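PDB 2HX1: predicted sugar phosphatases of the HAD superfamily from Cytophaga hutchinsonii, which probably hydrolyses phosphate esters of sugars or related small metabolites with the aid of magnesium, as other phosphatases of the HAD superfamily do. Local coordinates for residues L25-L31 against Y67-L72; Y50-A56 against D78-G84; F202-D206 against H236-G241; D248-T254 against P273-S279. All blocks are in the same frame, centred on the assembly; numbering follows the deposited sequence.

Contact 1 of 4, residues L25-L31 against Y67-L72; sequences LKTYNGL and YHKLGL
The phenol ring of Tyr67 receives the Lys26 amine over one face, Lys26 NZ lying 4.8 Å from the ring centroid in an off-centre cation-pi contact, 30° from the ring normal. Leu31 CD2 comes at the edge near the ring plane, 4.2 Å from Tyr67 CD1. Leu25 CD1 approaches obliquely and touches Tyr67 OH at 4.1 Å. The lysine reaches the ring with CG set between its backbone N and carbonyl carbon (chi1 62°) and the rest of its chain extended; it crosses the tyrosine at about a right angle, Lys26 CE passing 3.7 Å from Tyr67 OH. Residues 26-31 form a small beta-hairpin closed by a type I turn from Thr27 to Gly30, consistent with the flap that follows the first core strand in HAD enzymes, here resting on the C-terminal end of helix 60-69. That helix stops in a Schellman motif at Gly71. Leu31 packs onto this end: its CD1 lies 3.3 Å from Leu70 O and 3.7 Å from Leu70 CB, and on another side Leu31 CD1 meets Leu72 CD1 at 3.9 Å. Phe39 of helix 35-44 touches both Leu25 and Leu72, while Ile51 of strand 48-53 touches Leu25 and Tyr67.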
loop_
_atom_site.group_PDB
_atom_site.type_symbol
_atom_site.label_atom_id
_atom_site.label_comp_id
_atom_site.label_asym_id
_atom_site.label_seq_id
_atom_site.Cartn_x
_atom_site.Cartn_y
_atom_site.Cartn_z
ATOM N N LEU A 25 -16.733 26.229 -4.038
ATOM C CA LEU A 25 -17.964 27.027 -4.020
ATOM C C LEU A 25 -18.565 27.092 -2.625
ATOM O O LEU A 25 -19.256 28.052 -2.285
ATOM C CB LEU A 25 -19.024 26.439 -4.948
ATOM C CG LEU A 25 -18.723 26.336 -6.441
ATOM C CD1 LEU A 25 -19.936 25.729 -7.149
ATOM C CD2 LEU A 25 -18.337 27.681 -7.031
ATOM N N LYS A 26 -18.320 26.054 -1.837
ATOM C CA LYS A 26 -18.906 25.937 -0.509
ATOM C C LYS A 26 -18.026 25.064 0.373
ATOM O O LYS A 26 -17.145 24.358 -0.128
ATOM C CB LYS A 26 -20.332 25.384 -0.604
ATOM C CG LYS A 26 -20.439 23.990 -1.198
ATOM C CD LYS A 26 -21.904 23.554 -1.252
ATOM C CE LYS A 26 -22.065 22.146 -1.777
ATOM N NZ LYS A 26 -23.439 21.612 -1.551
ATOM N N THR A 27 -18.268 25.147 1.684
ATOM C CA THR A 27 -17.483 24.454 2.712
ATOM C C THR A 27 -18.438 23.939 3.783
ATOM O O THR A 27 -19.655 23.930 3.570
ATOM C CB THR A 27 -16.471 25.370 3.391
ATOM O OG1 THR A 27 -17.152 26.501 3.976
ATOM C CG2 THR A 27 -15.439 25.839 2.397
ATOM N N TYR A 28 -17.890 23.494 4.910
ATOM C CA TYR A 28 -18.711 22.932 5.998
ATOM C C TYR A 28 -19.833 23.870 6.462
ATOM O O TYR A 28 -20.950 23.423 6.733
ATOM C CB TYR A 28 -17.858 22.517 7.200
ATOM C CG TYR A 28 -16.959 23.579 7.754
ATOM C CD1 TYR A 28 -15.696 23.780 7.235
ATOM C CD2 TYR A 28 -17.365 24.367 8.824
ATOM C CE1 TYR A 28 -14.847 24.752 7.759
ATOM C CE2 TYR A 28 -16.532 25.348 9.366
ATOM C CZ TYR A 28 -15.274 25.536 8.825
ATOM O OH TYR A 28 -14.445 26.514 9.348
ATOM N N ASN A 29 -19.550 25.168 6.511
ATOM C CA ASN A 29 -20.551 26.127 6.964
ATOM C C ASN A 29 -21.244 26.881 5.817
ATOM O O ASN A 29 -21.549 28.052 5.947
ATOM C CB ASN A 29 -19.942 27.094 7.995
ATOM C CG ASN A 29 -18.693 27.765 7.489
ATOM O OD1 ASN A 29 -18.469 27.847 6.280
ATOM N ND2 ASN A 29 -17.857 28.226 8.410
ATOM N N GLY A 30 -21.475 26.206 4.694
ATOM C CA GLY A 30 -22.232 26.780 3.589
ATOM C C GLY A 30 -21.404 27.409 2.480
ATOM O O GLY A 30 -20.222 27.135 2.330
ATOM N N LEU A 31 -22.052 28.252 1.689
ATOM C CA LEU A 31 -21.420 28.931 0.552
ATOM C C LEU A 31 -20.237 29.775 0.983
ATOM O O LEU A 31 -20.285 30.397 2.054
ATOM C CB LEU A 31 -22.438 29.864 -0.137
ATOM C CG LEU A 31 -23.689 29.259 -0.753
ATOM C CD1 LEU A 31 -24.626 30.353 -1.302
ATOM C CD2 LEU A 31 -23.288 28.254 -1.822
ATOM N N TYR A 67 -28.423 24.333 -3.536
ATOM C CA TYR A 67 -27.920 25.677 -3.880
ATOM C C TYR A 67 -29.036 26.701 -3.832
ATOM O O TYR A 67 -28.820 27.802 -3.361
ATOM C CB TYR A 67 -27.228 25.713 -5.262
ATOM C CG TYR A 67 -25.894 24.981 -5.296
ATOM C CD1 TYR A 67 -24.771 25.507 -4.699
ATOM C CD2 TYR A 67 -25.788 23.744 -5.889
ATOM C CE1 TYR A 67 -23.551 24.825 -4.725
ATOM C CE2 TYR A 67 -24.596 23.055 -5.908
ATOM C CZ TYR A 67 -23.484 23.596 -5.337
ATOM O OH TYR A 67 -22.322 22.874 -5.385
ATOM N N HIS A 68 -30.220 26.342 -4.320
ATOM C CA HIS A 68 -31.390 27.240 -4.228
ATOM C C HIS A 68 -31.701 27.613 -2.787
ATOM O O HIS A 68 -31.866 28.784 -2.488
ATOM C CB HIS A 68 -32.624 26.626 -4.858
ATOM C CG HIS A 68 -32.443 26.301 -6.301
ATOM N ND1 HIS A 68 -33.192 25.350 -6.949
ATOM C CD2 HIS A 68 -31.566 26.782 -7.212
ATOM C CE1 HIS A 68 -32.792 25.268 -8.206
ATOM N NE2 HIS A 68 -31.808 26.130 -8.391
ATOM N N LYS A 69 -31.712 26.623 -1.895
ATOM C CA LYS A 69 -31.935 26.884 -0.469
ATOM C C LYS A 69 -30.934 27.871 0.065
ATOM O O LYS A 69 -31.303 28.728 0.850
ATOM C CB LYS A 69 -31.856 25.612 0.388
ATOM C CG LYS A 69 -33.056 24.665 0.232
ATOM C CD LYS A 69 -33.055 23.611 1.354
ATOM C CE LYS A 69 -33.221 22.174 0.834
ATOM N NZ LYS A 69 -32.787 21.141 1.838
ATOM N N LEU A 70 -29.677 27.743 -0.363
ATOM C CA LEU A 70 -28.601 28.641 0.063
ATOM C C LEU A 70 -28.618 29.995 -0.686
ATOM O O LEU A 70 -27.794 30.875 -0.432
ATOM C CB LEU A 70 -27.245 27.962 -0.096
ATOM C CG LEU A 70 -27.019 26.738 0.815
ATOM C CD1 LEU A 70 -25.757 25.947 0.484
ATOM C CD2 LEU A 70 -27.010 27.166 2.273
ATOM N N GLY A 71 -29.546 30.153 -1.613
ATOM C CA GLY A 71 -29.766 31.437 -2.252
ATOM C C GLY A 71 -29.126 31.547 -3.624
ATOM O O GLY A 71 -29.313 32.549 -4.304
ATOM N N LEU A 72 -28.383 30.526 -4.040
ATOM C CA LEU A 72 -27.766 30.525 -5.360
ATOM C C LEU A 72 -28.765 29.969 -6.381
ATOM O O LEU A 72 -28.748 28.787 -6.704
ATOM C CB LEU A 72 -26.486 29.693 -5.330
ATOM C CG LEU A 72 -25.242 30.355 -5.863
ATOM C CD1 LEU A 72 -24.952 31.573 -5.009
ATOM C CD2 LEU A 72 -24.108 29.360 -5.816
#

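Contact 2 of 4, residues Y50-A56 against D78-G84; sequences YIVTNDA and DKIISSG
Ile51 N gives a nearly straight bond to Lys79 O at 2.7 Å, joining strands 50-53 and 80-82, which run parallel, 4.8 Å apart at their axes, as the two strands of a beta-alpha-beta unit in the Rossmann-like HAD core. Ile81 N returns a bond to Ile51 O (2.8 Å), and Thr53 N reaches Ile81 O (3.0 Å). Ser83 N then bonds to Thr53 O at a more bent 137°, carrying the pairing onto the first turn of helix 83-94. The Tyr50 ring presents its edge to Asp78 O, in the ring plane. Ser82 is the N-cap of the following helix: with OG anti to the backbone N (chi1 158°), it accepts from Gly84 N at 3.2 Å and donates to Asp55 O at 2.8 Å, its OG standing 36° out of the carbonyl plane. Ile51, Thr53, Ile80 and Ser82 share one face; helix 60-69 lies there, Tyr67 touching Ile51 and Leu63 touching Ile80. Val52 and Ile81 point to the other face, where Met209 of helix 208-218 packs. Thr53 and Asn54 occupy the strand end where HAD motif II is expected; the Asn54 amide is held at both ends, OD1 accepting from Lys204 N and ND2 binding Asn168 O.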
loop_
_atom_site.group_PDB
_atom_site.type_symbol
_atom_site.label_atom_id
_atom_site.label_comp_id
_atom_site.label_asym_id
_atom_site.label_seq_id
_atom_site.Cartn_x
_atom_site.Cartn_y
_atom_site.Cartn_z
ATOM N N TYR A 50 -20.292 24.511 -15.756
ATOM C CA TYR A 50 -20.907 23.341 -15.135
ATOM C C TYR A 50 -20.277 23.158 -13.786
ATOM O O TYR A 50 -19.142 23.612 -13.550
ATOM C CB TYR A 50 -20.671 22.061 -15.915
ATOM C CG TYR A 50 -21.368 21.996 -17.235
ATOM C CD1 TYR A 50 -22.697 21.582 -17.328
ATOM C CD2 TYR A 50 -20.696 22.337 -18.406
ATOM C CE1 TYR A 50 -23.342 21.521 -18.576
ATOM C CE2 TYR A 50 -21.318 22.290 -19.618
ATOM C CZ TYR A 50 -22.636 21.885 -19.707
ATOM O OH TYR A 50 -23.214 21.829 -20.941
ATOM N N ILE A 51 -21.004 22.465 -12.916
ATOM C CA ILE A 51 -20.454 21.936 -11.685
ATOM C C ILE A 51 -20.208 20.455 -11.937
ATOM O O ILE A 51 -21.109 19.763 -12.396
ATOM C CB ILE A 51 -21.435 22.164 -10.492
ATOM C CG1 ILE A 51 -21.535 23.672 -10.194
ATOM C CG2 ILE A 51 -20.999 21.352 -9.295
ATOM C CD1 ILE A 51 -22.602 24.075 -9.254
ATOM N N VAL A 52 -18.985 19.994 -11.675
ATOM C CA VAL A 52 -18.572 18.619 -11.924
ATOM C C VAL A 52 -18.122 18.119 -10.540
ATOM O O VAL A 52 -17.120 18.588 -9.988
ATOM C CB VAL A 52 -17.431 18.548 -12.937
ATOM C CG1 VAL A 52 -16.989 17.129 -13.129
ATOM C CG2 VAL A 52 -17.872 19.193 -14.244
ATOM N N THR A 53 -18.899 17.195 -9.989
ATOM C CA THR A 53 -18.790 16.815 -8.615
ATOM C C THR A 53 -18.834 15.297 -8.479
ATOM O O THR A 53 -19.576 14.616 -9.223
ATOM C CB THR A 53 -19.945 17.435 -7.818
ATOM O OG1 THR A 53 -19.840 17.068 -6.431
ATOM C CG2 THR A 53 -21.298 16.985 -8.363
ATOM N N ASN A 54 -18.024 14.787 -7.554
ATOM C CA ASN A 54 -18.041 13.380 -7.152
ATOM C C ASN A 54 -19.081 13.071 -6.057
ATOM O O ASN A 54 -19.059 12.011 -5.457
ATOM C CB ASN A 54 -16.642 12.945 -6.676
ATOM C CG ASN A 54 -15.672 12.750 -7.817
ATOM O OD1 ASN A 54 -16.032 12.942 -8.989
ATOM N ND2 ASN A 54 -14.421 12.370 -7.490
ATOM N N ASP A 55 -19.978 14.005 -5.778
ATOM C CA ASP A 55 -21.075 13.779 -4.840
ATOM C C ASP A 55 -22.215 13.004 -5.520
ATOM O O ASP A 55 -22.935 13.590 -6.301
ATOM C CB ASP A 55 -21.550 15.137 -4.325
ATOM C CG ASP A 55 -22.592 15.029 -3.232
ATOM O OD1 ASP A 55 -23.183 13.945 -3.017
ATOM O OD2 ASP A 55 -22.807 16.069 -2.581
ATOM N N ALA A 56 -22.357 11.700 -5.226
ATOM C CA ALA A 56 -23.449 10.852 -5.733
ATOM C C ALA A 56 -24.486 10.494 -4.624
ATOM O O ALA A 56 -25.174 9.479 -4.698
ATOM C CB ALA A 56 -22.865 9.599 -6.350
ATOM N N ASP A 78 -29.475 21.103 -14.763
ATOM C CA ASP A 78 -28.770 20.838 -16.039
ATOM C C ASP A 78 -27.285 21.241 -15.997
ATOM O O ASP A 78 -26.487 20.807 -16.836
ATOM C CB ASP A 78 -29.487 21.511 -17.235
ATOM C CG ASP A 78 -29.410 23.023 -17.196
ATOM O OD1 ASP A 78 -29.740 23.593 -16.147
ATOM O OD2 ASP A 78 -29.012 23.650 -18.205
ATOM N N LYS A 79 -26.908 22.057 -15.028
ATOM C CA LYS A 79 -25.525 22.514 -14.923
ATOM C C LYS A 79 -24.701 21.628 -13.993
ATOM O O LYS A 79 -23.496 21.830 -13.875
ATOM C CB LYS A 79 -25.478 23.945 -14.408
ATOM C CG LYS A 79 -26.396 24.920 -15.142
ATOM C CD LYS A 79 -25.688 25.908 -16.050
ATOM C CE LYS A 79 -26.642 27.078 -16.434
ATOM N NZ LYS A 79 -27.396 27.732 -15.276
ATOM N N ILE A 80 -25.361 20.676 -13.324
ATOM C CA ILE A 80 -24.704 19.791 -12.374
ATOM C C ILE A 80 -24.443 18.407 -12.975
ATOM O O ILE A 80 -25.362 17.618 -13.231
ATOM C CB ILE A 80 -25.499 19.682 -11.070
ATOM C CG1 ILE A 80 -25.777 21.093 -10.511
ATOM C CG2 ILE A 80 -24.730 18.855 -10.044
ATOM C CD1 ILE A 80 -26.339 21.145 -9.139
ATOM N N ILE A 81 -23.173 18.126 -13.191
ATOM C CA ILE A 81 -22.740 16.829 -13.676
ATOM C C ILE A 81 -22.108 16.091 -12.505
ATOM O O ILE A 81 -21.104 16.517 -11.965
ATOM C CB ILE A 81 -21.701 16.961 -14.808
ATOM C CG1 ILE A 81 -22.202 17.907 -15.919
ATOM C CG2 ILE A 81 -21.380 15.579 -15.350
ATOM C CD1 ILE A 81 -21.067 18.436 -16.844
ATOM N N SER A 82 -22.701 14.975 -12.121
ATOM C CA SER A 82 -22.352 14.297 -10.901
ATOM C C SER A 82 -21.978 12.857 -11.184
ATOM O O SER A 82 -22.539 12.244 -12.097
ATOM C CB SER A 82 -23.620 14.339 -10.032
ATOM O OG SER A 82 -23.636 13.344 -9.045
ATOM N N SER A 83 -21.116 12.283 -10.359
ATOM C CA SER A 83 -20.682 10.904 -10.593
ATOM C C SER A 83 -21.832 9.925 -10.351
ATOM O O SER A 83 -21.826 8.818 -10.886
ATOM C CB SER A 83 -19.453 10.545 -9.767
ATOM O OG SER A 83 -19.759 10.526 -8.404
ATOM N N GLY A 84 -22.846 10.342 -9.598
ATOM C CA GLY A 84 -24.046 9.519 -9.444
ATOM C C GLY A 84 -24.737 9.190 -10.758
ATOM O O GLY A 84 -25.391 8.142 -10.879
#

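Contact 3 of 4, residues F202-D206 against H236-G241; sequences FGKPD and HTDILG
Lys204 starts with CG beside its backbone N (chi1 -52°) and bends at chi3 (-74°), which swings NZ onto Asp238; Asp238 CG likewise lies beside its own backbone N (chi1 -50°), turning OD1 back toward the lysine. NZ meets OD1 nearly along its C-O axis, and the salt bridge Lys204 NZ - Asp238 OD1 measures 2.8 Å. The same ammonium binds Asp20 OD1 and Val52 O, so three acceptors fix its position. In sequence and place these residues are consistent with HAD motifs III (Lys204) and IV (Asp233, Asp238), next to the magnesium held by Asp20, Phe22 and Asp233. Asp238 is itself oriented through OD2, which accepts from Thr234 N. A methionine in place of Lys204 would probably leave Asp20 and Asp238 without the positive charge between them and Val52 O without this donor. The peptide bond before Pro205 is cis, and the proline ring lies against helix 235-245, its CG 3.7 Å from His236 O. At Gly241 the backbones come close, Gly241 CA standing 3.4 Å from Pro205 O in a CA-H...O contact, where any CB would clash with Pro205 CA. One water joins the chains, donating to both Pro205 O and Gly241 O at 2.7 Å.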
loop_
_atom_site.group_PDB
_atom_site.type_symbol
_atom_site.label_atom_id
_atom_site.label_comp_id
_atom_site.label_asym_id
_atom_site.label_seq_id
_atom_site.Cartn_x
_atom_site.Cartn_y
_atom_site.Cartn_z
ATOM N N PHE A 202 -16.154 5.803 -9.491
ATOM C CA PHE A 202 -16.592 6.694 -10.571
ATOM C C PHE A 202 -16.331 8.119 -10.181
ATOM O O PHE A 202 -16.464 8.495 -8.999
ATOM C CB PHE A 202 -18.085 6.525 -10.855
ATOM C CG PHE A 202 -18.448 5.183 -11.500
ATOM C CD1 PHE A 202 -17.808 4.754 -12.654
ATOM C CD2 PHE A 202 -19.445 4.393 -10.966
ATOM C CE1 PHE A 202 -18.156 3.547 -13.270
ATOM C CE2 PHE A 202 -19.800 3.187 -11.574
ATOM C CZ PHE A 202 -19.150 2.772 -12.721
ATOM N N GLY A 203 -15.948 8.905 -11.178
ATOM C CA GLY A 203 -15.768 10.333 -11.009
ATOM C C GLY A 203 -14.330 10.705 -11.182
ATOM O O GLY A 203 -13.480 9.855 -11.478
ATOM N N LYS A 204 -14.060 11.990 -10.941
ATOM C CA LYS A 204 -12.720 12.549 -11.067
ATOM C C LYS A 204 -11.773 11.711 -10.216
ATOM O O LYS A 204 -12.133 11.346 -9.104
ATOM C CB LYS A 204 -12.695 14.016 -10.597
ATOM C CG LYS A 204 -13.768 14.941 -11.257
ATOM C CD LYS A 204 -13.824 16.302 -10.579
ATOM C CE LYS A 204 -14.501 16.258 -9.212
ATOM N NZ LYS A 204 -14.783 17.609 -8.702
ATOM N N PRO A 205 -10.551 11.452 -10.708
ATOM C CA PRO A 205 -9.867 11.952 -11.907
ATOM C C PRO A 205 -10.148 11.226 -13.245
ATOM O O PRO A 205 -9.437 11.472 -14.241
ATOM C CB PRO A 205 -8.406 11.747 -11.548
ATOM C CG PRO A 205 -8.413 10.489 -10.747
ATOM C CD PRO A 205 -9.680 10.565 -9.920
ATOM N N ASP A 206 -11.160 10.355 -13.281
ATOM C CA ASP A 206 -11.631 9.772 -14.551
ATOM C C ASP A 206 -12.175 10.929 -15.384
ATOM O O ASP A 206 -12.343 12.035 -14.868
ATOM C CB ASP A 206 -12.769 8.761 -14.349
ATOM C CG ASP A 206 -12.329 7.457 -13.635
ATOM O OD1 ASP A 206 -11.096 7.207 -13.438
ATOM O OD2 ASP A 206 -13.262 6.670 -13.308
ATOM N N HIS A 236 -5.221 15.495 -6.703
ATOM C CA HIS A 236 -5.253 14.146 -7.207
ATOM C C HIS A 236 -6.604 13.800 -7.809
ATOM O O HIS A 236 -6.723 12.742 -8.408
ATOM C CB HIS A 236 -4.873 13.135 -6.105
ATOM C CG HIS A 236 -5.516 13.413 -4.787
ATOM N ND1 HIS A 236 -6.664 12.773 -4.369
ATOM C CD2 HIS A 236 -5.189 14.293 -3.804
ATOM C CE1 HIS A 236 -7.010 13.235 -3.177
ATOM N NE2 HIS A 236 -6.132 14.157 -2.813
ATOM N N THR A 237 -7.611 14.679 -7.679
ATOM C CA THR A 237 -8.899 14.453 -8.323
ATOM C C THR A 237 -9.209 15.528 -9.417
ATOM O O THR A 237 -9.238 15.244 -10.642
ATOM C CB THR A 237 -10.079 14.401 -7.274
ATOM O OG1 THR A 237 -10.118 15.611 -6.521
ATOM C CG2 THR A 237 -9.940 13.250 -6.271
ATOM N N ASP A 238 -9.424 16.762 -8.983
ATOM C CA ASP A 238 -9.720 17.873 -9.899
ATOM C C ASP A 238 -8.590 18.215 -10.884
ATOM O O ASP A 238 -8.830 18.333 -12.082
ATOM C CB ASP A 238 -10.067 19.136 -9.109
ATOM C CG ASP A 238 -11.112 18.886 -8.049
ATOM O OD1 ASP A 238 -12.108 18.172 -8.339
ATOM O OD2 ASP A 238 -10.912 19.366 -6.914
ATOM N N ILE A 239 -7.382 18.405 -10.375
ATOM C CA ILE A 239 -6.288 18.948 -11.171
ATOM C C ILE A 239 -5.710 17.853 -12.037
ATOM O O ILE A 239 -5.541 18.052 -13.229
ATOM C CB ILE A 239 -5.184 19.569 -10.304
ATOM C CG1 ILE A 239 -5.785 20.557 -9.281
ATOM C CG2 ILE A 239 -4.142 20.264 -11.197
ATOM C CD1 ILE A 239 -6.696 21.632 -9.881
ATOM N N LEU A 240 -5.411 16.695 -11.437
ATOM C CA LEU A 240 -4.930 15.512 -12.200
ATOM C C LEU A 240 -5.948 15.136 -13.256
ATOM O O LEU A 240 -5.615 14.984 -14.441
ATOM C CB LEU A 240 -4.684 14.324 -11.240
ATOM C CG LEU A 240 -4.241 12.982 -11.849
ATOM C CD1 LEU A 240 -2.968 13.183 -12.593
ATOM C CD2 LEU A 240 -4.119 11.844 -10.816
ATOM N N GLY A 241 -7.213 15.030 -12.835
ATOM C CA GLY A 241 -8.294 14.649 -13.732
ATOM C C GLY A 241 -8.400 15.574 -14.917
ATOM O O GLY A 241 -8.384 15.130 -16.052
HETATM O O HOH W 1 -9.241 12.615 -16.727
#

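Contact 4 of 4, residues D248-T254 against P273-S279; sequences DTALVLT and PTHICES
Thr274 meets strand 248-252 with every atom of its side chain. Its CB sits 3.2 Å from Thr249 O. From there OG1, beside its own backbone N (chi1 -37°), accepts a nearly straight bond from Thr249 N (2.9 Å, 171°), and CG2 turns aside to lie 3.8 Å from Asp248 CG and over one face of the His275 ring, offset toward the rim. The pairing is reciprocal: Thr274 N donates to Thr249 OG1 at 3.2 Å, a hydroxyl that is also bonded to Asn243 OD1. A valine in place of Thr274 would probably leave Thr249 N without the hydroxyl that accepts its proton. Beyond this double link the backbones pair in parallel, Leu251 N bonding to His275 O (2.9 Å) and Cys277 N to Leu251 O (2.8 Å). They are the strands of the beta-alpha-beta unit 248-252, 262-269, 275-277, strand 275-277 lying at the margin of the six-stranded HAD core sheet within this chain. Leu251 and Ile276 share one face, where Pro273 CG packs on Leu251 CB (3.9 Å) and Ile239 of helix 235-245 covers the leucine. Ala250, Val252, His275 and Cys277 take the other. The His275 ring is held by Glu5 at ND1 and by Tyr14 OH at NE2; the same hydroxyl also bonds Asp248 OD2. Further along, Leu253 N reaches Glu278 O from well above the carbonyl plane, and Thr254 CG2 presses on Ser279 CB at a tight 3.3 Å.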
loop_
_atom_site.group_PDB
_atom_site.type_symbol
_atom_site.label_atom_id
_atom_site.label_comp_id
_atom_site.label_asym_id
_atom_site.label_seq_id
_atom_site.Cartn_x
_atom_site.Cartn_y
_atom_site.Cartn_z
ATOM N N ASP A 248 -7.490 23.031 -19.187
ATOM C CA ASP A 248 -6.639 23.856 -18.306
ATOM C C ASP A 248 -7.220 23.645 -16.922
ATOM O O ASP A 248 -8.386 23.256 -16.777
ATOM C CB ASP A 248 -6.664 25.331 -18.669
ATOM C CG ASP A 248 -5.662 25.693 -19.761
ATOM O OD1 ASP A 248 -5.004 24.797 -20.332
ATOM O OD2 ASP A 248 -5.546 26.901 -20.050
ATOM N N THR A 249 -6.393 23.872 -15.920
ATOM C CA THR A 249 -6.770 23.707 -14.547
ATOM C C THR A 249 -6.352 24.891 -13.659
ATOM O O THR A 249 -5.257 25.430 -13.786
ATOM C CB THR A 249 -6.173 22.386 -13.977
ATOM O OG1 THR A 249 -4.739 22.405 -14.105
ATOM C CG2 THR A 249 -6.767 21.198 -14.708
ATOM N N ALA A 250 -7.218 25.232 -12.715
ATOM C CA ALA A 250 -6.909 26.245 -11.721
ATOM C C ALA A 250 -7.081 25.644 -10.349
ATOM O O ALA A 250 -8.179 25.195 -9.988
ATOM C CB ALA A 250 -7.806 27.495 -11.897
ATOM N N LEU A 251 -5.981 25.568 -9.614
ATOM C CA LEU A 251 -5.994 25.212 -8.200
ATOM C C LEU A 251 -6.429 26.422 -7.375
ATOM O O LEU A 251 -5.768 27.476 -7.398
ATOM C CB LEU A 251 -4.601 24.810 -7.707
ATOM C CG LEU A 251 -4.595 24.363 -6.235
ATOM C CD1 LEU A 251 -5.355 23.021 -6.035
ATOM C CD2 LEU A 251 -3.192 24.262 -5.681
ATOM N N VAL A 252 -7.509 26.258 -6.624
ATOM C CA VAL A 252 -7.858 27.245 -5.584
ATOM C C VAL A 252 -7.366 26.811 -4.215
ATOM O O VAL A 252 -7.143 25.620 -3.959
ATOM C CB VAL A 252 -9.341 27.576 -5.535
ATOM C CG1 VAL A 252 -9.697 28.377 -6.759
ATOM C CG2 VAL A 252 -10.192 26.320 -5.374
ATOM N N LEU A 253 -7.164 27.788 -3.335
ATOM C CA LEU A 253 -6.522 27.516 -2.049
ATOM C C LEU A 253 -7.529 27.535 -0.877
ATOM O O LEU A 253 -7.134 27.599 0.292
ATOM C CB LEU A 253 -5.374 28.518 -1.840
ATOM C CG LEU A 253 -4.285 28.509 -2.932
ATOM C CD1 LEU A 253 -3.330 29.725 -2.797
ATOM C CD2 LEU A 253 -3.519 27.167 -2.928
ATOM N N THR A 254 -8.823 27.439 -1.211
ATOM C CA THR A 254 -9.871 27.555 -0.243
ATOM C C THR A 254 -10.313 26.212 0.332
ATOM O O THR A 254 -11.288 26.164 1.078
ATOM C CB THR A 254 -11.109 28.278 -0.836
ATOM O OG1 THR A 254 -11.410 27.752 -2.140
ATOM C CG2 THR A 254 -10.854 29.783 -0.924
ATOM N N PRO A 273 -0.832 22.513 -11.693
ATOM C CA PRO A 273 -1.973 23.230 -12.258
ATOM C C PRO A 273 -1.537 24.307 -13.260
ATOM O O PRO A 273 -0.458 24.890 -13.106
ATOM C CB PRO A 273 -2.639 23.857 -11.025
ATOM C CG PRO A 273 -1.629 23.856 -9.963
ATOM C CD PRO A 273 -0.444 23.040 -10.381
ATOM N N THR A 274 -2.371 24.565 -14.270
ATOM C CA THR A 274 -2.129 25.671 -15.203
ATOM C C THR A 274 -1.996 26.972 -14.396
ATOM O O THR A 274 -1.076 27.757 -14.629
ATOM C CB THR A 274 -3.231 25.811 -16.284
ATOM O OG1 THR A 274 -3.704 24.508 -16.706
ATOM C CG2 THR A 274 -2.709 26.631 -17.507
ATOM N N HIS A 275 -2.885 27.167 -13.413
ATOM C CA HIS A 275 -2.926 28.398 -12.644
ATOM C C HIS A 275 -3.210 28.107 -11.171
ATOM O O HIS A 275 -3.783 27.066 -10.837
ATOM C CB HIS A 275 -4.053 29.295 -13.141
ATOM C CG HIS A 275 -3.992 29.621 -14.589
ATOM N ND1 HIS A 275 -3.005 30.411 -15.134
ATOM C CD2 HIS A 275 -4.803 29.262 -15.614
ATOM C CE1 HIS A 275 -3.208 30.515 -16.441
ATOM N NE2 HIS A 275 -4.294 29.826 -16.754
ATOM N N ILE A 276 -2.800 29.034 -10.308
ATOM C CA ILE A 276 -3.104 28.962 -8.890
ATOM C C ILE A 276 -3.802 30.252 -8.536
ATOM O O ILE A 276 -3.372 31.313 -8.984
ATOM C CB ILE A 276 -1.860 28.721 -8.008
ATOM C CG1 ILE A 276 -1.134 27.457 -8.486
ATOM C CG2 ILE A 276 -2.294 28.596 -6.503
ATOM C CD1 ILE A 276 0.225 27.187 -7.854
ATOM N N CYS A 277 -4.928 30.137 -7.825
ATOM C CA CYS A 277 -5.727 31.293 -7.408
ATOM C C CYS A 277 -6.062 31.140 -5.939
ATOM O O CYS A 277 -6.181 30.027 -5.438
ATOM C CB CYS A 277 -7.050 31.366 -8.174
ATOM S SG CYS A 277 -6.957 31.350 -9.965
ATOM N N GLU A 278 -6.230 32.259 -5.253
ATOM C CA GLU A 278 -6.647 32.268 -3.869
ATOM C C GLU A 278 -8.044 31.628 -3.707
ATOM O O GLU A 278 -8.247 30.806 -2.835
ATOM C CB GLU A 278 -6.594 33.714 -3.338
ATOM C CG GLU A 278 -7.517 33.997 -2.152
ATOM C CD GLU A 278 -7.553 35.471 -1.777
ATOM O OE1 GLU A 278 -7.708 36.344 -2.684
ATOM O OE2 GLU A 278 -7.413 35.738 -0.562
ATOM N N SER A 279 -8.996 32.020 -4.550
ATOM C CA SER A 279 -10.320 31.435 -4.533
ATOM C C SER A 279 -11.065 31.689 -5.841
ATOM O O SER A 279 -10.615 32.456 -6.694
ATOM C CB SER A 279 -11.149 32.017 -3.372
ATOM O OG SER A 279 -11.960 33.090 -3.810
#

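Contacts 2 and 4 are parallel strand pairs at the two margins of one six-stranded sheet, built chiefly on backbone bonds; contact 4 has threonine hydroxyls within the strand pairing, contact 2 a serine hydroxyl just past it. Contact 2 is buried, whereas contacts 1, 3 and 4 are partly buried. Contact 1, without backbone bonds between its segments, packs the hairpin by apolar side chains and a cation-pi pair onto helix 60-69, the connector within the beta-alpha-beta unit of contact 2. Contact 3 is the one with a salt bridge, beside the metal. Lys204 ties it to contact 2 through both its side chain and its backbone, while Ile239 on its helix packs against Thr249 and Pro273 of contact 4.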